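Local structure of HAD hydrolase, family IA, variant 3 (Entamoeba histolytica, 6W04) at residues Lys24-Ala27 with Lys28-Arg31; Glu71-Asn74 with Leu75-Thr78; Asn44-Thr47 with Asn48-Ile52; Ser189-Thr192 with Val193-Leu197; Asn115-Val118 with Phe119-Tyr123. The protein binds a magnesium ion and is probably a hydrolase of the haloacid dehalogenase (HAD) superfamily, its substrate not established. One frame throughout, in Å; residues are numbered along the deposited sequence.

Interaction 1 (Lys24-Ala27 with Lys28-Arg31); sequences KEMA and KRIR
E25 and R29 form an i to i+4 salt bridge along one helix. R29 NE gives its hydrogen to E25 OE1 at 2.9 Å, and the N-H...O angle is 160°. The carboxylate oxygen meets the edge of the guanidinium near its plane and uses its anti lone pair. The two flat groups are steeply turned, 76° between planes. E25 CG also lies close to the group, 3.4 Å from R29 NE. E25 turns CG away from its own nitrogen (chi1 176°) and bends at chi2, which brings the carboxylate to R29. The arginine chain stays extended from CG to NE. On a more buried side, M26 CE touches I30 CD1 at 3.9 Å. R31 CG packs on A27 O at 3.1 Å. Beneath run the i to i+4 backbone bonds, among them I30 N to M26 O at 2.9 Å. The far end of R31 is held by E39 in a salt bridge and by the carbonyls of T33 and P34. Helix 16-31 belongs to the helical region beside the HAD core, probably its cap. M26 packs on E71 and K72 of helix 62-82, while A27 and I30 lean on I55 of helix 48-56.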
loop_
_atom_site.group_PDB
_atom_site.type_symbol
_atom_site.label_atom_id
_atom_site.label_comp_id
_atom_site.label_asym_id
_atom_site.label_seq_id
_atom_site.Cartn_x
_atom_site.Cartn_y
_atom_site.Cartn_z
ATOM N N LYS A 24 0.119 -18.364 4.347
ATOM C CA LYS A 24 -0.233 -19.774 4.275
ATOM C C LYS A 24 0.901 -20.631 4.802
ATOM O O LYS A 24 0.679 -21.603 5.544
ATOM C CB LYS A 24 -0.605 -20.160 2.831
ATOM C CG LYS A 24 -1.985 -19.630 2.478
ATOM C CD LYS A 24 -2.319 -19.872 1.003
ATOM C CE LYS A 24 -3.659 -19.257 0.663
ATOM N NZ LYS A 24 -4.026 -19.487 -0.748
ATOM N N GLU A 25 2.126 -20.277 4.438
ATOM C CA GLU A 25 3.285 -20.992 4.960
ATOM C C GLU A 25 3.379 -20.851 6.475
ATOM O O GLU A 25 3.672 -21.829 7.172
ATOM C CB GLU A 25 4.563 -20.493 4.254
ATOM C CG GLU A 25 5.868 -21.101 4.789
ATOM C CD GLU A 25 6.058 -22.596 4.466
ATOM O OE1 GLU A 25 6.734 -23.286 5.267
ATOM O OE2 GLU A 25 5.553 -23.089 3.422
ATOM N N MET A 26 3.113 -19.651 7.010
ATOM C CA MET A 26 3.163 -19.460 8.464
ATOM C C MET A 26 2.096 -20.284 9.165
ATOM O O MET A 26 2.354 -20.887 10.215
ATOM C CB MET A 26 2.961 -17.985 8.844
ATOM C CG MET A 26 4.107 -17.062 8.429
ATOM S SD MET A 26 5.689 -17.609 9.113
ATOM C CE MET A 26 5.306 -17.282 10.823
ATOM N N ALA A 27 0.877 -20.275 8.631
ATOM C CA ALA A 27 -0.162 -21.142 9.168
ATOM C C ALA A 27 0.291 -22.596 9.199
ATOM O O ALA A 27 0.046 -23.317 10.178
ATOM C CB ALA A 27 -1.444 -20.985 8.352
ATOM N N LYS A 28 0.931 -23.064 8.126
ATOM C CA LYS A 28 1.354 -24.461 8.096
ATOM C C LYS A 28 2.402 -24.726 9.169
ATOM O O LYS A 28 2.361 -25.757 9.848
ATOM C CB LYS A 28 1.886 -24.813 6.701
ATOM C CG LYS A 28 2.453 -26.262 6.517
ATOM C CD LYS A 28 1.343 -27.319 6.458
ATOM C CE LYS A 28 1.886 -28.739 6.323
ATOM N NZ LYS A 28 0.807 -29.768 6.479
ATOM N N ARG A 29 3.344 -23.796 9.339
ATOM C CA ARG A 29 4.407 -23.978 10.318
ATOM C C ARG A 29 3.850 -24.006 11.732
ATOM O O ARG A 29 4.280 -24.824 12.552
ATOM C CB ARG A 29 5.441 -22.856 10.188
ATOM C CG ARG A 29 6.210 -22.903 8.870
ATOM C CD ARG A 29 7.265 -21.801 8.765
ATOM N NE ARG A 29 7.901 -21.831 7.445
ATOM C CZ ARG A 29 8.875 -21.015 7.056
ATOM N NH1 ARG A 29 9.327 -20.093 7.893
ATOM N NH2 ARG A 29 9.398 -21.128 5.831
ATOM N N ILE A 30 2.876 -23.145 12.010
ATOM C CA ILE A 30 2.394 -22.926 13.372
ATOM C C ILE A 30 1.310 -23.917 13.739
ATOM O O ILE A 30 1.381 -24.595 14.771
ATOM C CB ILE A 30 1.889 -21.475 13.538
ATOM C CG1 ILE A 30 3.060 -20.493 13.479
ATOM C CG2 ILE A 30 1.113 -21.349 14.895
ATOM C CD1 ILE A 30 2.666 -19.064 13.110
ATOM N N ARG A 31 0.271 -24.011 12.920
ATOM C CA ARG A 31 -0.843 -24.881 13.263
ATOM C C ARG A 31 -0.803 -26.218 12.541
ATOM O O ARG A 31 -1.559 -27.127 12.912
ATOM C CB ARG A 31 -2.177 -24.152 12.996
ATOM C CG ARG A 31 -2.624 -24.128 11.530
ATOM C CD ARG A 31 -3.897 -23.296 11.349
ATOM N NE ARG A 31 -4.383 -23.416 9.985
ATOM C CZ ARG A 31 -5.500 -22.879 9.496
ATOM N NH1 ARG A 31 -6.291 -22.121 10.244
ATOM N NH2 ARG A 31 -5.830 -23.112 8.230
#

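Interaction 2 (Glu71-Asn74 with Leu75-Thr78); sequences EKEN and LYRT
E73 and Y76 meet on one turn of the long helix 62-82. The helix belongs to the helical region next to the parallel HAD core sheet, probably a cap as in family IA HAD enzymes. The tight part is made by the buried K72, E73 and Y76. E73 OE1 stands 3.7 Å from Y76 CD2, the carboxylate and ring planes 76° apart. That same oxygen takes a hydrogen from K72 NZ at 3.0 Å, from above the carboxylate plane, and another from N115 of helix 113-123. The K72 chain runs beside Y76, with K72 CE 4.2 Å from Y76 CB. K72 NZ also bonds to H19, and Y76 OH to D15, while the Y76 ring stacks on H19. R77 lies at the margin and has two conformers. In one of them a guanidinium face lies over E73 O and NE bonds to N115. The other side, with N74 and T78, is exposed. There a water accepts from N74 ND2 at 2.8 Å and, in that conformer, from R77. N74 and T78 run side by side. N74 O is gripped twice, from opposite faces of its carbonyl plane: by T78 N at 3.1 Å and by T78 OG1 at 2.9 Å.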
loop_
_atom_site.group_PDB
_atom_site.type_symbol
_atom_site.label_atom_id
_atom_site.label_comp_id
_atom_site.label_asym_id
_atom_site.label_seq_id
_atom_site.Cartn_x
_atom_site.Cartn_y
_atom_site.Cartn_z
ATOM N N GLU A 71 8.372 -12.792 12.076
ATOM C CA GLU A 71 8.685 -14.030 11.355
ATOM C C GLU A 71 8.015 -14.055 9.987
ATOM O O GLU A 71 8.624 -14.483 8.999
ATOM C CB GLU A 71 8.256 -15.267 12.153
ATOM C CG GLU A 71 9.037 -15.491 13.432
ATOM C CD GLU A 71 8.737 -16.840 14.103
ATOM O OE1 GLU A 71 7.980 -17.665 13.531
ATOM O OE2 GLU A 71 9.268 -17.065 15.212
ATOM N N LYS A 72 6.734 -13.658 9.909
ATOM C CA LYS A 72 6.080 -13.608 8.607
ATOM C C LYS A 72 6.742 -12.582 7.693
ATOM O O LYS A 72 6.920 -12.831 6.493
ATOM C CB LYS A 72 4.586 -13.297 8.765
ATOM C CG LYS A 72 3.874 -13.104 7.399
ATOM C CD LYS A 72 3.844 -11.645 6.946
ATOM C CE LYS A 72 3.359 -11.531 5.475
ATOM N NZ LYS A 72 3.245 -10.090 5.106
ATOM N N GLU A 73 7.100 -11.413 8.227
ATOM C CA GLU A 73 7.685 -10.387 7.371
ATOM C C GLU A 73 9.087 -10.757 6.916
ATOM O O GLU A 73 9.471 -10.416 5.792
ATOM C CB GLU A 73 7.681 -9.014 8.066
ATOM C CG GLU A 73 6.270 -8.486 8.355
ATOM C CD GLU A 73 5.358 -8.222 7.122
ATOM O OE1 GLU A 73 5.653 -8.609 5.969
ATOM O OE2 GLU A 73 4.291 -7.611 7.328
ATOM N N ASN A 74 9.854 -11.460 7.753
ATOM C CA ASN A 74 11.135 -11.977 7.298
ATOM C C ASN A 74 10.959 -12.937 6.118
ATOM O O ASN A 74 11.732 -12.891 5.150
ATOM C CB ASN A 74 11.854 -12.660 8.459
ATOM C CG ASN A 74 13.097 -13.373 8.020
ATOM O OD1 ASN A 74 13.247 -14.572 8.242
ATOM N ND2 ASN A 74 13.994 -12.645 7.368
ATOM N N LEU A 75 9.960 -13.818 6.183
ATOM C CA LEU A 75 9.695 -14.707 5.048
ATOM C C LEU A 75 9.309 -13.894 3.810
ATOM O O LEU A 75 9.838 -14.111 2.715
ATOM C CB LEU A 75 8.611 -15.725 5.408
ATOM C CG LEU A 75 8.076 -16.700 4.330
ATOM C CD1 LEU A 75 9.194 -17.460 3.611
ATOM C CD2 LEU A 75 7.075 -17.725 4.945
ATOM N N TYR A 76 8.415 -12.921 3.978
ATOM C CA TYR A 76 7.990 -12.084 2.860
ATOM C C TYR A 76 9.162 -11.347 2.212
ATOM O O TYR A 76 9.305 -11.352 0.979
ATOM C CB TYR A 76 6.924 -11.098 3.343
ATOM C CG TYR A 76 6.693 -9.945 2.406
ATOM C CD1 TYR A 76 5.907 -10.105 1.263
ATOM C CD2 TYR A 76 7.259 -8.692 2.652
ATOM C CE1 TYR A 76 5.705 -9.038 0.374
ATOM C CE2 TYR A 76 7.038 -7.606 1.780
ATOM C CZ TYR A 76 6.249 -7.814 0.634
ATOM O OH TYR A 76 6.015 -6.780 -0.249
ATOM N N ARG A 77 10.009 -10.699 3.024
ATOM C CA ARG A 77 11.138 -9.937 2.486
ATOM C C ARG A 77 12.070 -10.819 1.686
ATOM O O ARG A 77 12.590 -10.401 0.648
ATOM C CB ARG A 77 11.955 -9.296 3.606
ATOM C CG ARG A 77 11.314 -8.154 4.247
ATOM C CD ARG A 77 12.106 -7.776 5.471
ATOM N NE ARG A 77 11.183 -7.353 6.502
ATOM C CZ ARG A 77 11.352 -7.590 7.793
ATOM N NH1 ARG A 77 10.441 -7.165 8.644
ATOM N NH2 ARG A 77 12.430 -8.242 8.221
ATOM N N THR A 78 12.333 -12.022 2.191
ATOM C CA THR A 78 13.232 -12.947 1.520
ATOM C C THR A 78 12.657 -13.374 0.175
ATOM O O THR A 78 13.358 -13.374 -0.845
ATOM C CB THR A 78 13.467 -14.143 2.438
ATOM O OG1 THR A 78 14.102 -13.678 3.629
ATOM C CG2 THR A 78 14.354 -15.165 1.770
HETATM O O HOH W 1 14.482 -10.016 6.677
#

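Interaction 3 (Asn44-Thr47 with Asn48-Ile52); sequences NGRT and NKQLI
Q50 reaches back from the first turn of helix 48-56 to the chain just before it, and each of its atoms meets something there. Q50 CB lies 3.6 Å from T47 OG1, and also near T47 O. CG stands anti to its carbonyl carbon, which sends the chain back toward the loop. Q50 CG comes within 3.2 Å of T47 OG1. Q50 CD is 3.7 Å from both T47 OG1 and R46 CB. At the tip, Q50 OE1 accepts from T47 N at 2.9 Å. The bond is nearly straight, 170° at the hydrogen, with the donor tilted out of the amide's carbonyl plane. Q50 OE1 also touches R46 CB at 3.3 Å. NE2 turns to the R46 chain, near its CG and CD. The two side chains cross at about a right angle, yet amide and guanidinium planes are 17° apart.

T47 returns the bond. T47 OG1 accepts from Q50 N at 3.1 Å, and the reciprocal pair is a capping box with T47 as N-cap. The hydroxyl sits between the backbone N and the carbonyl carbon (chi1 62°), where it faces the first turn of the helix. T47 O starts the regular helical bonding by accepting from L51 N. L51 CD2 packs against R46 CB at 3.7 Å.

Two waters add polar links. One bridges R46 NH1 and Q50 O. The other gives hydrogens to R46 O and N48 OD1. The amide nitrogen of N48 is bonded to E73 of helix 62-82. W23 of helix 16-31 touches N48, L51 and I52.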
loop_
_atom_site.group_PDB
_atom_site.type_symbol
_atom_site.label_atom_id
_atom_site.label_comp_id
_atom_site.label_asym_id
_atom_site.label_seq_id
_atom_site.Cartn_x
_atom_site.Cartn_y
_atom_site.Cartn_z
ATOM N N ASN A 44 -7.949 -11.410 4.341
ATOM C CA ASN A 44 -7.137 -10.425 3.629
ATOM C C ASN A 44 -7.597 -9.026 4.001
ATOM O O ASN A 44 -8.782 -8.702 3.895
ATOM C CB ASN A 44 -7.231 -10.610 2.102
ATOM C CG ASN A 44 -6.216 -9.737 1.328
ATOM O OD1 ASN A 44 -5.118 -9.447 1.814
ATOM N ND2 ASN A 44 -6.581 -9.338 0.121
ATOM N N GLY A 45 -6.653 -8.200 4.441
ATOM C CA GLY A 45 -6.937 -6.869 4.899
ATOM C C GLY A 45 -6.882 -6.706 6.407
ATOM O O GLY A 45 -6.824 -5.565 6.884
ATOM N N ARG A 46 -6.940 -7.805 7.168
ATOM C CA ARG A 46 -6.856 -7.684 8.615
ATOM C C ARG A 46 -5.408 -7.374 9.010
ATOM O O ARG A 46 -4.496 -7.476 8.197
ATOM C CB ARG A 46 -7.355 -8.961 9.293
ATOM C CG ARG A 46 -8.865 -9.181 9.098
ATOM C CD ARG A 46 -9.384 -10.389 9.832
ATOM N NE ARG A 46 -10.785 -10.648 9.497
ATOM C CZ ARG A 46 -11.557 -11.552 10.082
ATOM N NH1 ARG A 46 -11.085 -12.302 11.060
ATOM N NH2 ARG A 46 -12.818 -11.691 9.690
ATOM N N THR A 47 -5.207 -6.977 10.269
ATOM C CA THR A 47 -3.860 -6.664 10.727
ATOM C C THR A 47 -3.022 -7.934 10.832
ATOM O O THR A 47 -3.544 -9.044 10.919
ATOM C CB THR A 47 -3.888 -5.973 12.091
ATOM O OG1 THR A 47 -4.465 -6.851 13.081
ATOM C CG2 THR A 47 -4.720 -4.669 12.036
ATOM N N ASN A 48 -1.697 -7.757 10.947
ATOM C CA ASN A 48 -0.865 -8.918 11.185
ATOM C C ASN A 48 -1.291 -9.626 12.462
ATOM O O ASN A 48 -1.279 -10.857 12.534
ATOM C CB ASN A 48 0.607 -8.513 11.248
ATOM C CG ASN A 48 1.163 -8.213 9.874
ATOM O OD1 ASN A 48 0.538 -8.543 8.858
ATOM N ND2 ASN A 48 2.332 -7.597 9.825
ATOM N N LYS A 49 -1.656 -8.857 13.482
ATOM C CA LYS A 49 -2.046 -9.466 14.746
ATOM C C LYS A 49 -3.274 -10.342 14.562
ATOM O O LYS A 49 -3.357 -11.453 15.115
ATOM C CB LYS A 49 -2.311 -8.369 15.780
ATOM C CG LYS A 49 -2.722 -8.874 17.164
ATOM C CD LYS A 49 -2.519 -7.746 18.202
ATOM C CE LYS A 49 -2.794 -8.200 19.651
ATOM N NZ LYS A 49 -4.243 -8.476 19.929
ATOM N N GLN A 50 -4.260 -9.840 13.814
ATOM C CA GLN A 50 -5.481 -10.606 13.591
ATOM C C GLN A 50 -5.192 -11.889 12.834
ATOM O O GLN A 50 -5.840 -12.917 13.069
ATOM C CB GLN A 50 -6.508 -9.770 12.822
ATOM C CG GLN A 50 -7.091 -8.598 13.602
ATOM C CD GLN A 50 -8.056 -7.774 12.756
ATOM O OE1 GLN A 50 -7.638 -6.964 11.937
ATOM N NE2 GLN A 50 -9.346 -7.975 12.964
ATOM N N LEU A 51 -4.253 -11.840 11.882
ATOM C CA LEU A 51 -3.894 -13.051 11.145
ATOM C C LEU A 51 -3.290 -14.097 12.078
ATOM O O LEU A 51 -3.679 -15.275 12.058
ATOM C CB LEU A 51 -2.908 -12.712 10.020
ATOM C CG LEU A 51 -3.460 -12.396 8.624
ATOM C CD1 LEU A 51 -3.933 -13.646 7.943
ATOM C CD2 LEU A 51 -4.581 -11.394 8.674
ATOM N N ILE A 52 -2.338 -13.683 12.909
ATOM C CA ILE A 52 -1.686 -14.636 13.810
ATOM C C ILE A 52 -2.685 -15.193 14.812
ATOM O O ILE A 52 -2.679 -16.399 15.116
ATOM C CB ILE A 52 -0.492 -13.975 14.517
ATOM C CG1 ILE A 52 0.510 -13.473 13.482
ATOM C CG2 ILE A 52 0.141 -14.983 15.492
ATOM C CD1 ILE A 52 1.314 -12.229 13.927
HETATM O O HOH W 2 -8.552 -12.721 12.970
HETATM O O HOH W 3 -1.760 -7.031 7.452
#

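Interaction 4 (Ser189-Thr192 with Val193-Leu197); sequences SEMT and VNELL
E195 OE1 is gripped by two donors. T192 N gives a hydrogen to E195 OE1 at 3.0 Å, and the angle at the hydrogen is 166°. A water gives a second at 2.9 Å to the same E195 OE1. The amide approaches from above the carboxylate plane. The water also donates to E190 O, and this ties the carboxylate to the loop backbone two residues ahead of the threonine. M191 CA packs close to E195 OE1 as well.

The glutamate arrives there on a chain extended beyond CG, with CG anti to its own carbonyl carbon. Its aliphatic part runs past the threonine hydroxyl: E195 CG is 3.0 Å from T192 OG1. T192 OG1 accepts from E195 N at 2.9 Å, with a more bent N-H...O angle of 150°. A chi1 of 69° turns T192 OG1 toward the start of the helix, while the methyl CG2 lies against the carboxylate of E195.

An apolar patch adjoins these bonds. M191 CB touches L196 CG at 3.8 Å. M191 SD is 4.0 Å from L196 CD2, and the methionine chain, bent at chi3, carries CE to the E195 carbonyl. L196 is buried. Its N bonds to T192 O, the first i to i+4 bond here, and its CG and CD1 pack on the same oxygen.

The side chain of L196 is about 6 Å from that of the magnesium ligand D169. S189 bonds to G10 O through OG, and the S189 side chain touches D169. The exchange between T192 and E195 is a capping box, which starts helix 193-197 after the loop that follows strand 183-187.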
loop_
_atom_site.group_PDB
_atom_site.type_symbol
_atom_site.label_atom_id
_atom_site.label_comp_id
_atom_site.label_asym_id
_atom_site.label_seq_id
_atom_site.Cartn_x
_atom_site.Cartn_y
_atom_site.Cartn_z
ATOM N N SER A 189 -5.686 -4.049 -8.398
ATOM C CA SER A 189 -4.794 -5.203 -8.294
ATOM C C SER A 189 -5.481 -6.406 -7.666
ATOM O O SER A 189 -5.145 -7.545 -8.001
ATOM C CB SER A 189 -3.538 -4.860 -7.490
ATOM O OG SER A 189 -3.892 -4.416 -6.189
ATOM N N GLU A 190 -6.407 -6.190 -6.746
ATOM C CA GLU A 190 -7.186 -7.270 -6.154
ATOM C C GLU A 190 -8.685 -7.069 -6.299
ATOM O O GLU A 190 -9.404 -8.009 -6.636
ATOM C CB GLU A 190 -6.820 -7.431 -4.664
ATOM C CG GLU A 190 -5.502 -8.175 -4.463
ATOM C CD GLU A 190 -5.564 -9.626 -4.946
ATOM O OE1 GLU A 190 -6.570 -10.306 -4.636
ATOM O OE2 GLU A 190 -4.612 -10.083 -5.633
ATOM N N MET A 191 -9.182 -5.867 -6.057
ATOM C CA MET A 191 -10.542 -5.538 -6.448
ATOM C C MET A 191 -10.601 -5.231 -7.937
ATOM O O MET A 191 -9.615 -4.803 -8.533
ATOM C CB MET A 191 -11.037 -4.351 -5.630
ATOM C CG MET A 191 -11.034 -4.707 -4.126
ATOM S SD MET A 191 -11.435 -3.342 -3.032
ATOM C CE MET A 191 -13.080 -2.950 -3.556
ATOM N N THR A 192 -11.759 -5.499 -8.541
ATOM C CA THR A 192 -12.004 -5.074 -9.914
ATOM C C THR A 192 -12.170 -3.557 -9.969
ATOM O O THR A 192 -12.362 -2.888 -8.949
ATOM C CB THR A 192 -13.252 -5.745 -10.477
ATOM O OG1 THR A 192 -14.427 -5.239 -9.812
ATOM C CG2 THR A 192 -13.159 -7.259 -10.308
ATOM N N VAL A 193 -12.093 -3.009 -11.187
ATOM C CA VAL A 193 -12.377 -1.586 -11.380
ATOM C C VAL A 193 -13.776 -1.248 -10.869
ATOM O O VAL A 193 -13.973 -0.244 -10.173
ATOM C CB VAL A 193 -12.215 -1.195 -12.864
ATOM C CG1 VAL A 193 -13.064 0.032 -13.184
ATOM C CG2 VAL A 193 -10.758 -0.932 -13.182
ATOM N N ASN A 194 -14.769 -2.071 -11.232
ATOM C CA ASN A 194 -16.156 -1.805 -10.848
ATOM C C ASN A 194 -16.357 -1.924 -9.343
ATOM O O ASN A 194 -17.199 -1.220 -8.769
ATOM C CB ASN A 194 -17.102 -2.770 -11.558
ATOM C CG ASN A 194 -17.190 -2.512 -13.043
ATOM O OD1 ASN A 194 -16.830 -1.434 -13.524
ATOM N ND2 ASN A 194 -17.671 -3.506 -13.787
ATOM N N GLU A 195 -15.629 -2.828 -8.697
ATOM C CA GLU A 195 -15.762 -2.950 -7.251
ATOM C C GLU A 195 -15.206 -1.714 -6.557
ATOM O O GLU A 195 -15.803 -1.218 -5.598
ATOM C CB GLU A 195 -15.073 -4.228 -6.765
ATOM C CG GLU A 195 -15.831 -5.517 -7.165
ATOM C CD GLU A 195 -15.028 -6.777 -6.866
ATOM O OE1 GLU A 195 -13.790 -6.679 -6.718
ATOM O OE2 GLU A 195 -15.630 -7.865 -6.770
ATOM N N LEU A 196 -14.091 -1.179 -7.057
ATOM C CA LEU A 196 -13.541 0.045 -6.478
ATOM C C LEU A 196 -14.466 1.232 -6.713
ATOM O O LEU A 196 -14.569 2.107 -5.850
ATOM C CB LEU A 196 -12.150 0.325 -7.051
ATOM C CG LEU A 196 -11.035 -0.630 -6.592
ATOM C CD1 LEU A 196 -9.918 -0.755 -7.648
ATOM C CD2 LEU A 196 -10.451 -0.173 -5.247
ATOM N N LEU A 197 -15.157 1.271 -7.859
ATOM C CA LEU A 197 -16.076 2.368 -8.143
ATOM C C LEU A 197 -17.308 2.334 -7.249
ATOM O O LEU A 197 -17.937 3.377 -7.049
ATOM C CB LEU A 197 -16.499 2.350 -9.628
ATOM C CG LEU A 197 -15.381 2.670 -10.640
ATOM C CD1 LEU A 197 -15.864 2.531 -12.084
ATOM C CD2 LEU A 197 -14.797 4.058 -10.413
HETATM O O HOH W 4 -11.948 -8.964 -6.639
#

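Interaction 5 (Asn115-Val118 with Phe119-Tyr123); sequences NVQV and FIQKY
Helix 113-123 is the crossover helix of a beta-alpha-beta unit, joining strands 105-112 and 135-137 of the parallel sheet. Within it F119 folds back over the preceding turn. One face of the F119 ring is turned to the backbone, and N115 O lies 3.2 Å above the ring plane, toward the rim. F119 CZ reaches N115 CB at 3.8 Å. The ring gets there because CG stands anti to the carbonyl carbon (chi1 -58°), along the helix toward its start. N115 O also accepts from F119 N. The polar end of N115 faces helix 62-82, chiefly R77. The F119 side chain comes about 3 Å from that of the magnesium ligand N9, and its ring stacks with F8. V116 and I120 form an apolar pair, with V116 CG1 touching I120 CD1 at 3.7 Å. V116 also packs on T109 of strand 105-112. The solvent side carries Q117 and Q121. Q117 OE1 is bonded to W113, and Q121 CB packs on Q117 O at 3.3 Å. One water accepts from both amide nitrogens, 3.1 Å from Q117 NE2 and 2.6 Å from Q121 NE2.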
loop_
_atom_site.group_PDB
_atom_site.type_symbol
_atom_site.label_atom_id
_atom_site.label_comp_id
_atom_site.label_asym_id
_atom_site.label_seq_id
_atom_site.Cartn_x
_atom_site.Cartn_y
_atom_site.Cartn_z
ATOM N N ASN A 115 10.519 -3.892 5.858
ATOM C CA ASN A 115 10.060 -4.121 4.485
ATOM C C ASN A 115 10.481 -2.975 3.570
ATOM O O ASN A 115 10.896 -3.206 2.420
ATOM C CB ASN A 115 8.530 -4.308 4.465
ATOM C CG ASN A 115 8.101 -5.671 4.946
ATOM O OD1 ASN A 115 8.933 -6.517 5.281
ATOM N ND2 ASN A 115 6.782 -5.901 4.994
ATOM N N VAL A 116 10.416 -1.733 4.072
ATOM C CA VAL A 116 10.750 -0.571 3.249
ATOM C C VAL A 116 12.209 -0.638 2.811
ATOM O O VAL A 116 12.554 -0.283 1.679
ATOM C CB VAL A 116 10.453 0.734 4.015
ATOM C CG1 VAL A 116 11.030 1.925 3.266
ATOM C CG2 VAL A 116 8.939 0.925 4.235
ATOM N N GLN A 117 13.088 -1.093 3.708
ATOM C CA GLN A 117 14.488 -1.293 3.352
ATOM C C GLN A 117 14.612 -2.210 2.141
ATOM O O GLN A 117 15.404 -1.949 1.228
ATOM C CB GLN A 117 15.241 -1.863 4.562
ATOM C CG GLN A 117 16.745 -1.975 4.405
ATOM C CD GLN A 117 17.465 -2.310 5.715
ATOM O OE1 GLN A 117 17.507 -1.510 6.654
ATOM N NE2 GLN A 117 18.063 -3.480 5.763
ATOM N N VAL A 118 13.822 -3.278 2.105
ATOM C CA VAL A 118 13.861 -4.182 0.958
ATOM C C VAL A 118 13.313 -3.488 -0.286
ATOM O O VAL A 118 13.896 -3.594 -1.377
ATOM C CB VAL A 118 13.098 -5.483 1.296
ATOM C CG1 VAL A 118 12.807 -6.304 0.044
ATOM C CG2 VAL A 118 13.939 -6.309 2.257
ATOM N N PHE A 119 12.197 -2.751 -0.141
ATOM C CA PHE A 119 11.610 -2.030 -1.272
ATOM C C PHE A 119 12.623 -1.092 -1.917
ATOM O O PHE A 119 12.776 -1.083 -3.146
ATOM C CB PHE A 119 10.390 -1.211 -0.838
ATOM C CG PHE A 119 9.295 -2.001 -0.197
ATOM C CD1 PHE A 119 9.157 -3.362 -0.411
ATOM C CD2 PHE A 119 8.362 -1.349 0.609
ATOM C CE1 PHE A 119 8.122 -4.062 0.210
ATOM C CE2 PHE A 119 7.334 -2.034 1.217
ATOM C CZ PHE A 119 7.206 -3.392 1.016
ATOM N N ILE A 120 13.297 -0.269 -1.101
ATOM C CA ILE A 120 14.290 0.677 -1.617
ATOM C C ILE A 120 15.426 -0.068 -2.297
ATOM O O ILE A 120 15.848 0.279 -3.402
ATOM C CB ILE A 120 14.819 1.579 -0.484
ATOM C CG1 ILE A 120 13.678 2.440 0.076
ATOM C CG2 ILE A 120 15.988 2.440 -0.972
ATOM C CD1 ILE A 120 14.003 3.108 1.421
ATOM N N GLN A 121 15.944 -1.101 -1.631
ATOM C CA GLN A 121 17.039 -1.890 -2.171
ATOM C C GLN A 121 16.658 -2.527 -3.509
ATOM O O GLN A 121 17.381 -2.404 -4.505
ATOM C CB GLN A 121 17.410 -2.961 -1.139
ATOM C CG GLN A 121 18.862 -3.327 -0.994
ATOM C CD GLN A 121 19.143 -4.020 0.353
ATOM O OE1 GLN A 121 20.296 -4.146 0.762
ATOM N NE2 GLN A 121 18.077 -4.463 1.046
ATOM N N LYS A 122 15.515 -3.212 -3.545
ATOM C CA LYS A 122 15.151 -4.009 -4.720
ATOM C C LYS A 122 14.721 -3.120 -5.884
ATOM O O LYS A 122 15.035 -3.407 -7.041
ATOM C CB LYS A 122 14.019 -4.992 -4.356
ATOM C CG LYS A 122 13.545 -5.854 -5.537
ATOM C CD LYS A 122 12.471 -6.880 -5.115
ATOM C CE LYS A 122 12.114 -7.804 -6.313
ATOM N NZ LYS A 122 13.255 -8.698 -6.693
ATOM N N TYR A 123 14.000 -2.043 -5.607
ATOM C CA TYR A 123 13.430 -1.253 -6.683
ATOM C C TYR A 123 14.192 0.033 -6.979
ATOM O O TYR A 123 13.758 0.796 -7.848
ATOM C CB TYR A 123 11.954 -0.957 -6.371
ATOM C CG TYR A 123 11.167 -2.253 -6.311
ATOM C CD1 TYR A 123 10.956 -2.997 -7.464
ATOM C CD2 TYR A 123 10.688 -2.763 -5.100
ATOM C CE1 TYR A 123 10.258 -4.220 -7.429
ATOM C CE2 TYR A 123 10.011 -3.994 -5.059
ATOM C CZ TYR A 123 9.799 -4.711 -6.228
ATOM O OH TYR A 123 9.107 -5.911 -6.235
HETATM O O HOH W 5 18.176 -5.453 3.410
#

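How the interactions relate
Along the chain the order is interaction 1, 3, 2, 5 and 4. Interactions 1 and 2 lie on helices 16-31 and 62-82, their centres 13 Å apart, and pack through E25 and M26 against E71, K72 and L75. Interaction 3 opens helix 48-56 and is joined to interaction 2 by a probable hydrogen bond from N48 to E73. Interaction 2 also meets interaction 5, centres 13 Å apart, where N115 probably hydrogen-bonds to E73 and R77. These links tie the helical region to the sheet-flanking helix 113-123. Interaction 4 touches none of the others. Its centre is 27 Å from that of interaction 5, across the chain's centre. Interactions 2, 4 and 5 each lie near magnesium ligands.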